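Side-chain contacts in aldehyde dehydrogenase (Bartonella henselae, PDB 3I44), which probably oxidises aldehydes to carboxylic acids with a nicotinamide cofactor, as other members of the aldehyde dehydrogenase family do: residues R290-C295 with T307-E312; K321-I326 with P407-L412. The protein carries 1 engineered substitution. All coordinates share one frame; numbering follows the deposited sequence.

Interaction 1: residues R290-C295 with T307-E312; sequences RGVRHC and TRMLVE
This is a buried apolar contact between a helix and the sheet beneath it: Met309, on strand 308-312, sends its side chain to Gly291 and Val292 on helix 287-296, while Cys295 meets Thr307, the residue before Arg308 in the chain. Met309 starts out extended, CG anti to the backbone N (chi1 -172°), and then bends at its last torsion, chi3 -80°. That bend lays CE against the helix, where it touches Val292 CG2 at 3.6 Å. The two side chains cross at about a right angle, methyl against methyl. The same CE also reaches the backbone, lying 3.8 Å from Val292 N and 3.9 Å from Gly291 C; since Gly291 carries no side chain, the methionine methyl can sit directly on the helix turn. Helix and strand are the second and third elements of a beta-alpha-beta unit that begins with strand 276-279, and Met309 also packs on Ile279 of that first strand. At the other end of the contact the two backbones draw closer, with Cys295 CA and Thr307 CA 5.8 Å apart. Cys295 points toward the strand segment, and its SG comes 4.0 Å from Thr307 CG2 and 4.1 Å from Thr307 CA, a van der Waals touch with no hydrogen bond. Leu409 of strand 408-414 packs on both Val292 and Cys295.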
loop_
_atom_site.group_PDB
_atom_site.type_symbol
_atom_site.label_atom_id
_atom_site.label_comp_id
_atom_site.label_asym_id
_atom_site.label_seq_id
_atom_site.Cartn_x
_atom_site.Cartn_y
_atom_site.Cartn_z
ATOM N N ARG A 290 22.642 17.004 -22.500
ATOM C CA ARG A 290 22.453 16.137 -21.341
ATOM C C ARG A 290 21.131 15.328 -21.492
ATOM O O ARG A 290 21.096 14.105 -21.291
ATOM C CB ARG A 290 22.435 17.031 -20.086
ATOM C CG ARG A 290 22.291 16.317 -18.784
ATOM C CD ARG A 290 22.546 17.205 -17.540
ATOM N NE ARG A 290 21.582 18.305 -17.368
ATOM C CZ ARG A 290 21.873 19.611 -17.477
ATOM N NH1 ARG A 290 23.105 20.043 -17.786
ATOM N NH2 ARG A 290 20.918 20.509 -17.301
ATOM N N GLY A 291 20.080 16.033 -21.889
ATOM C CA GLY A 291 18.765 15.447 -22.091
ATOM C C GLY A 291 18.707 14.369 -23.151
ATOM O O GLY A 291 18.075 13.306 -22.963
ATOM N N VAL A 292 19.349 14.643 -24.282
ATOM C CA VAL A 292 19.316 13.704 -25.407
ATOM C C VAL A 292 20.132 12.474 -25.038
ATOM O O VAL A 292 19.662 11.322 -25.112
ATOM C CB VAL A 292 19.770 14.384 -26.741
ATOM C CG1 VAL A 292 19.774 13.363 -27.875
ATOM C CG2 VAL A 292 18.850 15.567 -27.089
ATOM N N ARG A 293 21.327 12.713 -24.528
ATOM C CA ARG A 293 22.156 11.626 -24.049
ATOM C C ARG A 293 21.465 10.740 -23.018
ATOM O O ARG A 293 21.628 9.496 -23.037
ATOM C CB ARG A 293 23.462 12.163 -23.439
ATOM C CG ARG A 293 24.471 12.654 -24.462
ATOM C CD ARG A 293 25.724 13.243 -23.791
ATOM N NE ARG A 293 26.723 13.568 -24.804
ATOM C CZ ARG A 293 27.206 14.789 -25.083
ATOM N NH1 ARG A 293 26.826 15.889 -24.409
ATOM N NH2 ARG A 293 28.104 14.906 -26.063
ATOM N N HIS A 294 20.718 11.361 -22.104
ATOM C CA HIS A 294 20.047 10.601 -21.029
ATOM C C HIS A 294 18.967 9.669 -21.680
ATOM O O HIS A 294 18.806 8.506 -21.280
ATOM C CB HIS A 294 19.399 11.562 -19.990
ATOM C CG HIS A 294 18.943 10.887 -18.736
ATOM N ND1 HIS A 294 18.490 11.586 -17.634
ATOM C CD2 HIS A 294 18.874 9.575 -18.402
ATOM C CE1 HIS A 294 18.183 10.730 -16.672
ATOM N NE2 HIS A 294 18.394 9.503 -17.118
ATOM N N CYS A 295 18.249 10.187 -22.684
ATOM C CA CYS A 295 17.253 9.401 -23.402
ATOM C C CYS A 295 17.813 8.110 -24.032
ATOM O O CYS A 295 17.164 7.068 -23.988
ATOM C CB CYS A 295 16.552 10.243 -24.477
ATOM S SG CYS A 295 15.034 9.444 -25.152
ATOM N N THR A 307 11.923 10.820 -21.936
ATOM C CA THR A 307 11.572 10.480 -23.306
ATOM C C THR A 307 10.682 11.500 -24.017
ATOM O O THR A 307 10.552 11.436 -25.230
ATOM C CB THR A 307 10.960 9.054 -23.365
ATOM O OG1 THR A 307 9.843 8.945 -22.463
ATOM C CG2 THR A 307 12.002 8.024 -22.939
ATOM N N ARG A 308 10.091 12.439 -23.289
ATOM C CA ARG A 308 9.319 13.534 -23.887
ATOM C C ARG A 308 10.020 14.840 -23.558
ATOM O O ARG A 308 10.003 15.302 -22.405
ATOM C CB ARG A 308 7.887 13.584 -23.373
ATOM C CG ARG A 308 7.046 12.360 -23.757
ATOM C CD ARG A 308 5.653 12.496 -23.164
ATOM N NE ARG A 308 5.684 12.477 -21.694
ATOM C CZ ARG A 308 4.895 13.193 -20.894
ATOM N NH1 ARG A 308 3.986 14.019 -21.386
ATOM N NH2 ARG A 308 5.053 13.115 -19.571
ATOM N N MET A 309 10.668 15.429 -24.555
ATOM C CA MET A 309 11.383 16.674 -24.337
ATOM C C MET A 309 10.482 17.820 -24.738
ATOM O O MET A 309 10.148 17.969 -25.931
ATOM C CB MET A 309 12.685 16.681 -25.114
ATOM C CG MET A 309 13.606 17.883 -24.795
ATOM S SD MET A 309 15.162 17.894 -25.758
ATOM C CE MET A 309 16.210 16.745 -24.894
ATOM N N LEU A 310 10.091 18.632 -23.749
ATOM C CA LEU A 310 9.173 19.752 -23.956
ATOM C C LEU A 310 10.021 21.013 -23.907
ATOM O O LEU A 310 10.607 21.329 -22.874
ATOM C CB LEU A 310 8.049 19.760 -22.905
ATOM C CG LEU A 310 7.435 18.394 -22.490
ATOM C CD1 LEU A 310 6.389 18.582 -21.417
ATOM C CD2 LEU A 310 6.823 17.630 -23.673
ATOM N N VAL A 311 10.133 21.694 -25.047
ATOM C CA VAL A 311 11.075 22.803 -25.216
ATOM C C VAL A 311 10.377 24.146 -25.434
ATOM O O VAL A 311 9.441 24.269 -26.251
ATOM C CB VAL A 311 12.038 22.536 -26.382
ATOM C CG1 VAL A 311 13.127 23.632 -26.449
ATOM C CG2 VAL A 311 12.682 21.153 -26.229
ATOM N N GLU A 312 10.813 25.152 -24.689
ATOM C CA GLU A 312 10.270 26.490 -24.858
ATOM C C GLU A 312 10.430 26.926 -26.340
ATOM O O GLU A 312 11.433 26.627 -26.992
ATOM C CB GLU A 312 10.935 27.456 -23.880
ATOM C CG GLU A 312 10.306 28.845 -23.815
ATOM C CD GLU A 312 10.758 29.649 -22.574
ATOM O OE1 GLU A 312 9.997 30.522 -22.152
ATOM O OE2 GLU A 312 11.833 29.383 -21.984
#

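Interaction 2: residues K321-I326 with P407-L412; sequences KTAKDI and PVLSLL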
loop_
_atom_site.group_PDB
_atom_site.type_symbol
_atom_site.label_atom_id
_atom_site.label_comp_id
_atom_site.label_asym_id
_atom_site.label_seq_id
_atom_site.Cartn_x
_atom_site.Cartn_y
_atom_site.Cartn_z
ATOM N N LYS A 321 17.958 20.698 -33.680
ATOM C CA LYS A 321 19.274 20.624 -34.300
ATOM C C LYS A 321 20.246 19.908 -33.359
ATOM O O LYS A 321 21.039 19.065 -33.794
ATOM C CB LYS A 321 19.766 22.040 -34.688
ATOM N N THR A 322 20.155 20.186 -32.055
ATOM C CA THR A 322 21.058 19.545 -31.071
ATOM C C THR A 322 20.777 18.058 -30.932
ATOM O O THR A 322 21.698 17.245 -30.950
ATOM C CB THR A 322 20.969 20.225 -29.680
ATOM O OG1 THR A 322 21.330 21.603 -29.813
ATOM C CG2 THR A 322 21.864 19.572 -28.671
ATOM N N ALA A 323 19.500 17.704 -30.805
ATOM C CA ALA A 323 19.088 16.276 -30.802
ATOM C C ALA A 323 19.587 15.502 -32.050
ATOM O O ALA A 323 20.120 14.398 -31.959
ATOM C CB ALA A 323 17.562 16.183 -30.699
ATOM N N LYS A 324 19.435 16.113 -33.222
ATOM C CA LYS A 324 19.940 15.525 -34.464
ATOM C C LYS A 324 21.432 15.236 -34.391
ATOM O O LYS A 324 21.852 14.125 -34.664
ATOM C CB LYS A 324 19.657 16.461 -35.647
ATOM C CG LYS A 324 20.030 15.892 -37.027
ATOM C CD LYS A 324 19.586 16.913 -38.119
ATOM C CE LYS A 324 19.374 16.296 -39.496
ATOM N NZ LYS A 324 20.633 16.235 -40.262
ATOM N N ASP A 325 22.225 16.247 -34.034
ATOM C CA ASP A 325 23.684 16.088 -33.908
ATOM C C ASP A 325 24.075 14.978 -32.940
ATOM O O ASP A 325 24.909 14.106 -33.256
ATOM C CB ASP A 325 24.328 17.418 -33.437
ATOM C CG ASP A 325 25.867 17.400 -33.519
ATOM O OD1 ASP A 325 26.416 17.290 -34.638
ATOM O OD2 ASP A 325 26.537 17.515 -32.460
ATOM N N ILE A 326 23.487 15.014 -31.742
ATOM C CA ILE A 326 23.837 14.018 -30.734
ATOM C C ILE A 326 23.437 12.616 -31.217
ATOM O O ILE A 326 24.239 11.686 -31.146
ATOM C CB ILE A 326 23.215 14.343 -29.355
ATOM C CG1 ILE A 326 23.756 15.668 -28.806
ATOM C CG2 ILE A 326 23.533 13.253 -28.395
ATOM C CD1 ILE A 326 25.257 15.659 -28.502
ATOM N N PRO A 407 15.935 3.642 -27.979
ATOM C CA PRO A 407 16.567 4.953 -28.072
ATOM C C PRO A 407 15.796 5.888 -28.959
ATOM O O PRO A 407 16.250 6.219 -30.055
ATOM C CB PRO A 407 17.934 4.618 -28.638
ATOM C CG PRO A 407 17.657 3.441 -29.529
ATOM C CD PRO A 407 16.724 2.618 -28.699
ATOM N N VAL A 408 14.636 6.318 -28.463
ATOM C CA VAL A 408 13.686 7.064 -29.231
ATOM C C VAL A 408 13.180 8.286 -28.442
ATOM O O VAL A 408 12.501 8.167 -27.432
ATOM C CB VAL A 408 12.517 6.158 -29.649
ATOM C CG1 VAL A 408 11.456 6.961 -30.430
ATOM C CG2 VAL A 408 13.060 4.975 -30.470
ATOM N N LEU A 409 13.520 9.469 -28.921
ATOM C CA LEU A 409 13.155 10.710 -28.250
ATOM C C LEU A 409 12.039 11.408 -28.998
ATOM O O LEU A 409 12.071 11.452 -30.226
ATOM C CB LEU A 409 14.385 11.608 -28.212
ATOM C CG LEU A 409 14.224 13.007 -27.641
ATOM C CD1 LEU A 409 13.877 12.924 -26.161
ATOM C CD2 LEU A 409 15.505 13.816 -27.826
ATOM N N SER A 410 11.074 11.969 -28.258
ATOM C CA SER A 410 10.026 12.803 -28.817
ATOM C C SER A 410 10.154 14.273 -28.372
ATOM O O SER A 410 10.148 14.544 -27.169
ATOM C CB SER A 410 8.659 12.239 -28.393
ATOM O OG SER A 410 8.458 10.933 -28.904
ATOM N N LEU A 411 10.266 15.209 -29.328
ATOM C CA LEU A 411 10.318 16.661 -29.044
ATOM C C LEU A 411 9.042 17.335 -29.455
ATOM O O LEU A 411 8.458 17.003 -30.510
ATOM C CB LEU A 411 11.443 17.371 -29.826
ATOM C CG LEU A 411 12.861 17.391 -29.295
ATOM C CD1 LEU A 411 13.293 15.962 -29.088
ATOM C CD2 LEU A 411 13.806 18.129 -30.269
ATOM N N LEU A 412 8.647 18.315 -28.661
ATOM C CA LEU A 412 7.579 19.228 -29.012
ATOM C C LEU A 412 7.776 20.545 -28.244
ATOM O O LEU A 412 8.448 20.566 -27.217
ATOM C CB LEU A 412 6.228 18.626 -28.689
ATOM C CG LEU A 412 6.017 18.002 -27.310
ATOM C CD1 LEU A 412 4.546 18.073 -27.007
ATOM C CD2 LEU A 412 6.541 16.512 -27.212
#
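No flat group takes part here: Ala323 of helix 316-329 offers a single methyl, and Leu409 and Leu411 of strand 408-414 receive it with methyl groups of their own, leaving no ring or amide plane to have faces or edges. Ala323 CB stands 4.3 Å from Leu409 CD2 and 4.3 Å from Leu411 CD2, so it sits evenly across the pair. Those two CD2 atoms, Leu409 CD2 and Leu411 CD2, are 5.2 Å apart and subtend about 76° at the alanine methyl. Both leucines come off the strand toward the helix, as alternate residues of an extended chain do, while Ser410 between them turns to the opposite face of the sheet. In Leu409, CG is anti to the backbone N (chi1 176°), which carries the branched end out from the strand to the alanine. The distances are those of loose van der Waals contact, and no hydrogen bond crosses between the two segments. The backbones come nearest at Ala323 CA and Leu409 CA, which lie 8.5 Å apart. Around them the apolar layer is continuous: Val389 of the adjacent strand 388-391 touches both Ala323 and Leu411, Met309 packs on both leucines, and Val292 of helix 287-296 lies against Ala323. A helix set by a small residue, Ala323, against branched side chains of a largely parallel sheet is the layered alpha/beta packing found in the catalytic domain of aldehyde dehydrogenases.

Interactions 1 and 2 have centres about 7 Å apart, both on the same seven-stranded mixed sheet, whose strands 308-312 and 408-414 are neighbours. They come in series along the chain: helix 287-296, strand 308-312 and helix 316-329 follow one another, and strand 408-414 arrives some 80 residues later to pair in parallel with strand 308-312. The strands are stitched by probable hydrogen bonds, Met309 N to Ser410 O at 2.8 Å and Val311 N to Leu412 O at 3.0 Å. The helices also touch, through Val292 and Ile326. Together the contacts build one apolar layer over neighbouring strands, tying sequence-distant parts of the probable catalytic domain together.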